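Local coordinates for protein DNA polymerase sliding clamp 2 (Sulfolobus tokodaii, PDB 3AIZ) that encircles DNA as one subunit of a sliding ring and tethers the replicative polymerase and other DNA-processing proteins to it, at residues Leu132-Ile146 and Phe209-Gly223. Numbering follows the deposited sequence.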
ATOM      1  N   LEU A 132     -47.137  18.269  12.296  1.00 47.11           N
ATOM      2  CA  LEU A 132     -45.930  18.068  13.086  1.00 44.82           C
ATOM      3  C   LEU A 132     -45.905  19.019  14.278  1.00 44.96           C
ATOM      4  O   LEU A 132     -45.492  20.173  14.156  1.00 46.62           O
ATOM      5  CB  LEU A 132     -44.684  18.258  12.219  1.00 40.01           C
ATOM      6  CG  LEU A 132     -44.130  17.021  11.506  1.00 37.52           C
ATOM      7  CD1 LEU A 132     -45.226  16.013  11.202  1.00 38.13           C
ATOM      8  CD2 LEU A 132     -43.416  17.429  10.228  1.00 37.62           C
ATOM      9  N   SER A 133     -46.355  18.526  15.428  1.00 41.86           N
ATOM     10  CA  SER A 133     -46.401  19.327  16.644  1.00 41.64           C
ATOM     11  C   SER A 133     -45.008  19.811  17.025  1.00 41.83           C
ATOM     12  O   SER A 133     -44.836  20.933  17.497  1.00 43.71           O
ATOM     13  CB  SER A 133     -46.991  18.511  17.795  1.00 41.34           C
ATOM     14  OG  SER A 133     -48.216  17.906  17.423  1.00 46.47           O
ATOM     15  N   VAL A 134     -44.016  18.953  16.815  1.00 41.68           N
ATOM     16  CA  VAL A 134     -42.645  19.258  17.199  1.00 40.99           C
ATOM     17  C   VAL A 134     -41.692  19.159  16.015  1.00 38.54           C
ATOM     18  O   VAL A 134     -41.662  18.149  15.313  1.00 38.72           O
ATOM     19  CB  VAL A 134     -42.149  18.307  18.305  1.00 35.76           C
ATOM     20  CG1 VAL A 134     -40.699  18.603  18.647  1.00 34.83           C
ATOM     21  CG2 VAL A 134     -43.030  18.424  19.538  1.00 41.15           C
ATOM     22  N   THR A 135     -40.919  20.216  15.796  1.00 35.24           N
ATOM     23  CA  THR A 135     -39.875  20.207  14.779  1.00 35.70           C
ATOM     24  C   THR A 135     -38.588  20.788  15.349  1.00 34.83           C
ATOM     25  O   THR A 135     -38.613  21.775  16.081  1.00 37.56           O
ATOM     26  CB  THR A 135     -40.278  21.014  13.526  1.00 39.68           C
ATOM     27  OG1 THR A 135     -40.551  22.374  13.891  1.00 41.02           O
ATOM     28  CG2 THR A 135     -41.512  20.411  12.871  1.00 40.83           C
ATOM     29  N   PHE A 136     -37.463  20.165  15.022  1.00 30.64           N
ATOM     30  CA  PHE A 136     -36.169  20.692  15.430  1.00 33.65           C
ATOM     31  C   PHE A 136     -35.121  20.466  14.350  1.00 35.83           C
ATOM     32  O   PHE A 136     -35.233  19.541  13.547  1.00 35.67           O
ATOM     33  CB  PHE A 136     -35.718  20.088  16.765  1.00 33.92           C
ATOM     34  CG  PHE A 136     -35.577  18.592  16.747  1.00 31.75           C
ATOM     35  CD1 PHE A 136     -36.634  17.778  17.118  1.00 31.89           C
ATOM     36  CD2 PHE A 136     -34.381  17.997  16.380  1.00 31.25           C
ATOM     37  CE1 PHE A 136     -36.503  16.401  17.113  1.00 34.36           C
ATOM     38  CE2 PHE A 136     -34.245  16.621  16.373  1.00 29.41           C
ATOM     39  CZ  PHE A 136     -35.306  15.823  16.741  1.00 26.54           C
ATOM     40  N   THR A 137     -34.110  21.326  14.328  1.00 33.43           N
ATOM     41  CA  THR A 137     -33.053  21.227  13.333  1.00 35.48           C
ATOM     42  C   THR A 137     -31.709  21.015  14.015  1.00 34.44           C
ATOM     43  O   THR A 137     -31.424  21.621  15.046  1.00 37.83           O
ATOM     44  CB  THR A 137     -32.993  22.489  12.451  1.00 37.32           C
ATOM     45  OG1 THR A 137     -34.308  22.811  11.986  1.00 36.93           O
ATOM     46  CG2 THR A 137     -32.079  22.264  11.255  1.00 35.92           C
ATOM     47  N   THR A 138     -30.888  20.145  13.439  1.00 32.48           N
ATOM     48  CA  THR A 138     -29.580  19.849  14.005  1.00 35.82           C
ATOM     49  C   THR A 138     -28.650  19.262  12.953  1.00 35.81           C
ATOM     50  O   THR A 138     -29.102  18.753  11.929  1.00 36.69           O
ATOM     51  CB  THR A 138     -29.689  18.863  15.183  1.00 32.91           C
ATOM     52  OG1 THR A 138     -28.384  18.605  15.713  1.00 37.87           O
ATOM     53  CG2 THR A 138     -30.312  17.555  14.726  1.00 31.21           C
ATOM     54  N   ASP A 139     -27.349  19.340  13.209  1.00 36.16           N
ATOM     55  CA  ASP A 139     -26.364  18.747  12.317  1.00 39.61           C
ATOM     56  C   ASP A 139     -26.491  17.228  12.350  1.00 39.27           C
ATOM     57  O   ASP A 139     -26.668  16.636  13.413  1.00 37.64           O
ATOM     58  CB  ASP A 139     -24.952  19.175  12.716  1.00 43.31           C
ATOM     59  CG  ASP A 139     -23.898  18.699  11.735  1.00 49.89           C
ATOM     60  OD1 ASP A 139     -23.501  19.492  10.855  1.00 54.16           O
ATOM     61  OD2 ASP A 139     -23.467  17.532  11.844  1.00 49.08           O
ATOM     62  N   GLY A 140     -26.405  16.603  11.179  1.00 38.86           N
ATOM     63  CA  GLY A 140     -26.588  15.169  11.058  1.00 37.32           C
ATOM     64  C   GLY A 140     -25.640  14.341  11.906  1.00 36.48           C
ATOM     65  O   GLY A 140     -25.976  13.232  12.318  1.00 34.59           O
ATOM     66  N   ASP A 141     -24.453  14.877  12.167  1.00 37.33           N
ATOM     67  CA  ASP A 141     -23.459  14.171  12.968  1.00 41.07           C
ATOM     68  C   ASP A 141     -24.000  13.823  14.353  1.00 37.96           C
ATOM     69  O   ASP A 141     -23.736  12.742  14.880  1.00 35.12           O
ATOM     70  CB  ASP A 141     -22.173  14.992  13.083  1.00 43.29           C
ATOM     71  CG  ASP A 141     -21.412  15.072  11.771  1.00 55.06           C
ATOM     72  OD1 ASP A 141     -21.240  14.019  11.117  1.00 52.15           O
ATOM     73  OD2 ASP A 141     -20.983  16.183  11.394  1.00 60.64           O
ATOM     74  N   VAL A 142     -24.763  14.743  14.935  1.00 37.32           N
ATOM     75  CA  VAL A 142     -25.364  14.513  16.241  1.00 36.10           C
ATOM     76  C   VAL A 142     -26.323  13.330  16.192  1.00 35.02           C
ATOM     77  O   VAL A 142     -26.253  12.427  17.025  1.00 37.18           O
ATOM     78  CB  VAL A 142     -26.120  15.753  16.746  1.00 36.30           C
ATOM     79  CG1 VAL A 142     -26.770  15.461  18.087  1.00 34.48           C
ATOM     80  CG2 VAL A 142     -25.178  16.943  16.849  1.00 35.44           C
ATOM     81  N   LEU A 143     -27.221  13.340  15.211  1.00 32.18           N
ATOM     82  CA  LEU A 143     -28.179  12.254  15.048  1.00 32.88           C
ATOM     83  C   LEU A 143     -27.456  10.928  14.835  1.00 34.12           C
ATOM     84  O   LEU A 143     -27.882   9.888  15.337  1.00 33.47           O
ATOM     85  CB  LEU A 143     -29.131  12.541  13.885  1.00 33.31           C
ATOM     86  CG  LEU A 143     -29.998  13.795  14.030  1.00 34.52           C
ATOM     87  CD1 LEU A 143     -30.846  14.017  12.787  1.00 29.29           C
ATOM     88  CD2 LEU A 143     -30.873  13.702  15.271  1.00 31.87           C
ATOM     89  N   LYS A 144     -26.356  10.971  14.090  1.00 33.86           N
ATOM     90  CA  LYS A 144     -25.537   9.786  13.880  1.00 34.90           C
ATOM     91  C   LYS A 144     -24.991   9.283  15.212  1.00 32.82           C
ATOM     92  O   LYS A 144     -24.997   8.083  15.480  1.00 33.12           O
ATOM     93  CB  LYS A 144     -24.389  10.090  12.918  1.00 37.85           C
ATOM     94  CG  LYS A 144     -23.554   8.878  12.538  1.00 37.43           C
ATOM     95  CD  LYS A 144     -22.526   9.242  11.481  1.00 41.25           C
ATOM     96  CE  LYS A 144     -21.785   8.016  10.978  1.00 47.72           C
ATOM     97  NZ  LYS A 144     -20.831   8.362   9.886  1.00 53.29           N
ATOM     98  N   ASP A 145     -24.525  10.208  16.045  1.00 31.48           N
ATOM     99  CA  ASP A 145     -24.039   9.863  17.377  1.00 33.59           C
ATOM    100  C   ASP A 145     -25.140   9.206  18.204  1.00 34.62           C
ATOM    101  O   ASP A 145     -24.905   8.209  18.886  1.00 36.12           O
ATOM    102  CB  ASP A 145     -23.505  11.104  18.098  1.00 33.30           C
ATOM    103  CG  ASP A 145     -22.194  11.598  17.516  1.00 39.00           C
ATOM    104  OD1 ASP A 145     -21.484  10.791  16.876  1.00 40.68           O
ATOM    105  OD2 ASP A 145     -21.867  12.791  17.702  1.00 38.67           O
ATOM    106  N   ILE A 146     -26.341   9.770  18.139  1.00 32.83           N
ATOM    107  CA  ILE A 146     -27.492   9.214  18.842  1.00 31.47           C
ATOM    108  C   ILE A 146     -27.837   7.824  18.315  1.00 33.36           C
ATOM    109  O   ILE A 146     -28.275   6.955  19.068  1.00 32.77           O
ATOM    110  CB  ILE A 146     -28.722  10.132  18.721  1.00 32.02           C
ATOM    111  CG1 ILE A 146     -28.464  11.460  19.434  1.00 32.12           C
ATOM    112  CG2 ILE A 146     -29.956   9.454  19.292  1.00 29.72           C
ATOM    113  CD1 ILE A 146     -29.635  12.413  19.391  1.00 30.17           C
ATOM    114  N   PHE A 209     -31.028   7.882  10.888  1.00 35.40           N
ATOM    115  CA  PHE A 209     -30.181   8.858  11.567  1.00 34.99           C
ATOM    116  C   PHE A 209     -28.740   8.813  11.074  1.00 35.29           C
ATOM    117  O   PHE A 209     -28.123   9.852  10.840  1.00 35.85           O
ATOM    118  CB  PHE A 209     -30.227   8.644  13.081  1.00 34.08           C
ATOM    119  CG  PHE A 209     -31.343   9.382  13.762  1.00 36.61           C
ATOM    120  CD1 PHE A 209     -32.512   9.676  13.082  1.00 33.61           C
ATOM    121  CD2 PHE A 209     -31.223   9.778  15.084  1.00 37.30           C
ATOM    122  CE1 PHE A 209     -33.539  10.357  13.706  1.00 34.98           C
ATOM    123  CE2 PHE A 209     -32.249  10.458  15.714  1.00 35.60           C
ATOM    124  CZ  PHE A 209     -33.407  10.747  15.025  1.00 36.40           C
ATOM    125  N   LYS A 210     -28.209   7.605  10.918  1.00 36.55           N
ATOM    126  CA  LYS A 210     -26.836   7.424  10.462  1.00 37.63           C
ATOM    127  C   LYS A 210     -26.632   8.066   9.092  1.00 38.33           C
ATOM    128  O   LYS A 210     -25.572   8.623   8.807  1.00 41.64           O
ATOM    129  CB  LYS A 210     -26.486   5.934  10.416  1.00 38.36           C
ATOM    130  CG  LYS A 210     -25.035   5.632  10.078  1.00 39.88           C
ATOM    131  CD  LYS A 210     -24.738   4.147  10.242  1.00 48.57           C
ATOM    132  CE  LYS A 210     -23.315   3.808   9.818  1.00 60.81           C
ATOM    133  NZ  LYS A 210     -23.088   4.049   8.363  1.00 59.94           N
ATOM    134  N   VAL A 211     -27.661   7.993   8.254  1.00 36.18           N
ATOM    135  CA  VAL A 211     -27.603   8.542   6.903  1.00 36.91           C
ATOM    136  C   VAL A 211     -27.638  10.070   6.890  1.00 37.62           C
ATOM    137  O   VAL A 211     -27.023  10.706   6.034  1.00 37.15           O
ATOM    138  CB  VAL A 211     -28.759   7.999   6.035  1.00 37.36           C
ATOM    139  CG1 VAL A 211     -28.857   8.768   4.727  1.00 37.15           C
ATOM    140  CG2 VAL A 211     -28.575   6.513   5.776  1.00 38.83           C
ATOM    141  N   THR A 212     -28.352  10.656   7.845  1.00 35.91           N
ATOM    142  CA  THR A 212     -28.547  12.102   7.879  1.00 34.96           C
ATOM    143  C   THR A 212     -27.254  12.876   8.124  1.00 37.57           C
ATOM    144  O   THR A 212     -27.256  14.106   8.122  1.00 36.53           O
ATOM    145  CB  THR A 212     -29.572  12.509   8.956  1.00 35.20           C
ATOM    146  OG1 THR A 212     -28.998  12.333  10.258  1.00 37.29           O
ATOM    147  CG2 THR A 212     -30.833  11.671   8.838  1.00 32.25           C
ATOM    148  N   SER A 213     -26.155  12.159   8.334  1.00 36.14           N
ATOM    149  CA  SER A 213     -24.872  12.802   8.607  1.00 36.27           C
ATOM    150  C   SER A 213     -24.356  13.585   7.401  1.00 41.29           C
ATOM    151  O   SER A 213     -23.505  14.464   7.542  1.00 42.88           O
ATOM    152  CB  SER A 213     -23.831  11.772   9.058  1.00 37.80           C
ATOM    153  OG  SER A 213     -23.555  10.834   8.032  1.00 38.79           O
ATOM    154  N   ILE A 214     -24.880  13.269   6.220  1.00 40.25           N
ATOM    155  CA  ILE A 214     -24.470  13.947   4.992  1.00 42.59           C
ATOM    156  C   ILE A 214     -24.988  15.382   4.935  1.00 44.59           C
ATOM    157  O   ILE A 214     -24.671  16.130   4.009  1.00 44.90           O
ATOM    158  CB  ILE A 214     -24.961  13.196   3.737  1.00 45.47           C
ATOM    159  CG1 ILE A 214     -26.481  13.322   3.599  1.00 40.72           C
ATOM    160  CG2 ILE A 214     -24.529  11.737   3.781  1.00 44.78           C
ATOM    161  CD1 ILE A 214     -27.045  12.628   2.380  1.00 38.46           C
ATOM    162  N   SER A 215     -25.792  15.758   5.924  1.00 40.53           N
ATOM    163  CA  SER A 215     -26.337  17.107   5.996  1.00 38.83           C
ATOM    164  C   SER A 215     -25.923  17.785   7.295  1.00 43.42           C
ATOM    165  O   SER A 215     -25.695  17.123   8.306  1.00 45.90           O
ATOM    166  CB  SER A 215     -27.863  17.077   5.888  1.00 40.80           C
ATOM    167  OG  SER A 215     -28.413  18.376   6.031  1.00 41.94           O
ATOM    168  N   GLN A 216     -25.821  19.109   7.259  1.00 47.35           N
ATOM    169  CA  GLN A 216     -25.473  19.875   8.448  1.00 46.61           C
ATOM    170  C   GLN A 216     -26.717  20.496   9.067  1.00 44.30           C
ATOM    171  O   GLN A 216     -26.665  21.053  10.162  1.00 47.07           O
ATOM    172  CB  GLN A 216     -24.451  20.962   8.111  1.00 51.32           C
ATOM    173  CG  GLN A 216     -23.060  20.432   7.798  1.00 60.24           C
ATOM    174  CD  GLN A 216     -22.065  21.540   7.512  1.00 67.28           C
ATOM    175  OE1 GLN A 216     -22.397  22.538   6.873  1.00 66.85           O
ATOM    176  NE2 GLN A 216     -20.834  21.367   7.984  1.00 62.58           N
ATOM    177  N   ASN A 217     -27.835  20.394   8.358  1.00 42.31           N
ATOM    178  CA  ASN A 217     -29.085  20.972   8.829  1.00 39.13           C
ATOM    179  C   ASN A 217     -30.266  20.034   8.623  1.00 39.04           C
ATOM    180  O   ASN A 217     -31.138  20.286   7.790  1.00 41.32           O
ATOM    181  CB  ASN A 217     -29.342  22.316   8.147  1.00 41.78           C
ATOM    182  CG  ASN A 217     -28.262  23.334   8.450  1.00 47.03           C
ATOM    183  OD1 ASN A 217     -28.347  24.075   9.430  1.00 46.41           O
ATOM    184  ND2 ASN A 217     -27.231  23.372   7.612  1.00 45.49           N
ATOM    185  N   VAL A 218     -30.283  18.951   9.392  1.00 35.96           N
ATOM    186  CA  VAL A 218     -31.362  17.977   9.327  1.00 32.12           C
ATOM    187  C   VAL A 218     -32.568  18.465  10.121  1.00 34.04           C
ATOM    188  O   VAL A 218     -32.437  18.867  11.275  1.00 35.95           O
ATOM    189  CB  VAL A 218     -30.918  16.614   9.882  1.00 30.47           C
ATOM    190  CG1 VAL A 218     -32.037  15.596   9.744  1.00 29.74           C
ATOM    191  CG2 VAL A 218     -29.666  16.134   9.168  1.00 33.03           C
ATOM    192  N   THR A 219     -33.739  18.435   9.494  1.00 33.27           N
ATOM    193  CA  THR A 219     -34.973  18.822  10.166  1.00 31.40           C
ATOM    194  C   THR A 219     -35.782  17.589  10.552  1.00 32.44           C
ATOM    195  O   THR A 219     -36.135  16.775   9.700  1.00 31.50           O
ATOM    196  CB  THR A 219     -35.838  19.746   9.286  1.00 35.03           C
ATOM    197  OG1 THR A 219     -35.139  20.973   9.047  1.00 39.81           O
ATOM    198  CG2 THR A 219     -37.160  20.053   9.971  1.00 32.25           C
ATOM    199  N   VAL A 220     -36.065  17.456  11.843  1.00 31.20           N
ATOM    200  CA  VAL A 220     -36.844  16.333  12.346  1.00 29.83           C
ATOM    201  C   VAL A 220     -38.181  16.818  12.886  1.00 33.20           C
ATOM    202  O   VAL A 220     -38.230  17.716  13.725  1.00 36.45           O
ATOM    203  CB  VAL A 220     -36.097  15.582  13.463  1.00 30.16           C
ATOM    204  CG1 VAL A 220     -36.954  14.449  14.004  1.00 29.48           C
ATOM    205  CG2 VAL A 220     -34.766  15.056  12.950  1.00 29.46           C
ATOM    206  N   GLY A 221     -39.265  16.225  12.397  1.00 31.94           N
ATOM    207  CA  GLY A 221     -40.595  16.586  12.846  1.00 29.67           C
ATOM    208  C   GLY A 221     -41.390  15.376  13.286  1.00 33.67           C
ATOM    209  O   GLY A 221     -41.254  14.294  12.719  1.00 34.69           O
ATOM    210  N   PHE A 222     -42.222  15.557  14.307  1.00 36.16           N
ATOM    211  CA  PHE A 222     -43.096  14.489  14.780  1.00 35.30           C
ATOM    212  C   PHE A 222     -44.201  15.053  15.663  1.00 36.75           C
ATOM    213  O   PHE A 222     -44.259  16.258  15.906  1.00 39.27           O
ATOM    214  CB  PHE A 222     -42.297  13.425  15.540  1.00 34.83           C
ATOM    215  CG  PHE A 222     -41.818  13.872  16.892  1.00 34.87           C
ATOM    216  CD1 PHE A 222     -42.483  13.477  18.042  1.00 35.15           C
ATOM    217  CD2 PHE A 222     -40.703  14.683  17.016  1.00 33.62           C
ATOM    218  CE1 PHE A 222     -42.045  13.884  19.289  1.00 33.25           C
ATOM    219  CE2 PHE A 222     -40.259  15.094  18.260  1.00 32.10           C
ATOM    220  CZ  PHE A 222     -40.932  14.694  19.398  1.00 32.00           C
ATOM    221  N   GLY A 223     -45.076  14.176  16.137  1.00 36.33           N
ATOM    222  CA  GLY A 223     -46.164  14.573  17.011  1.00 38.30           C
ATOM    223  C   GLY A 223     -46.674  13.385  17.800  1.00 38.51           C
ATOM    224  O   GLY A 223     -46.073  12.313  17.765  1.00 40.48           O
TER
HETATM  225  O   HOH W   1     -20.103  18.930   9.541  1.00 52.84           O
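Val134, Phe136 and Thr138 exchange backbone hydrogen bonds in both directions with Phe222, Val220 and Val218, pairing strands 134-138 and 218-223 antiparallel over six bonds. The straightest runs from Val220 N to Phe136 O, with an N-H...O angle of 173°. At one end Ser133 and Val134 both face Phe222, a classic beta bulge; past the other, Gly140 N donates to Ser215 O at 3.0 Å and ties the start of helix 140-146 to the turn before strand 218-223. Asp139 is the N-cap of that helix: its OD2 accepts from Asp141 N at 2.9 Å, approached on the anti side but out of the carboxylate plane, while its OD1 lies beside Gln216 CA and CG.

On the face that carries Val134, Phe136, Val220 and Phe222, aliphatic side chains make CH-pi contacts with the two rings. With CG between its backbone N and carbonyl carbon (chi1 60°), the Phe136 ring folds across to its partner strand, and Val220 CB sits over one face, 3.7 Å from the ring centroid. Phe222 leans back in the same way (chi1 72°), taking Val134 CB over a face at 4.1 Å from its centroid. The two rings meet at their edges, Phe136 CE1 to Phe222 CE2 at 4.1 Å.

Leu143, on helix 140-146, reaches both strand 218-223 and helix 202-211. Its CD1 touches Val218 CG1 at 3.6 Å, whereas CD2 rests off-centre over the Phe209 ring. Gly140 CA makes a CA-H...O contact to Thr212 O.

Within the C-terminal domain of this PCNA subunit, helices 140-150 and 202-211 lie against the strand layer. Strand 186-192 flanks 134-138, with Leu187 and Leu190 touching Phe136, and strand 226-233 flanks 218-223, with Ile230 touching Val218.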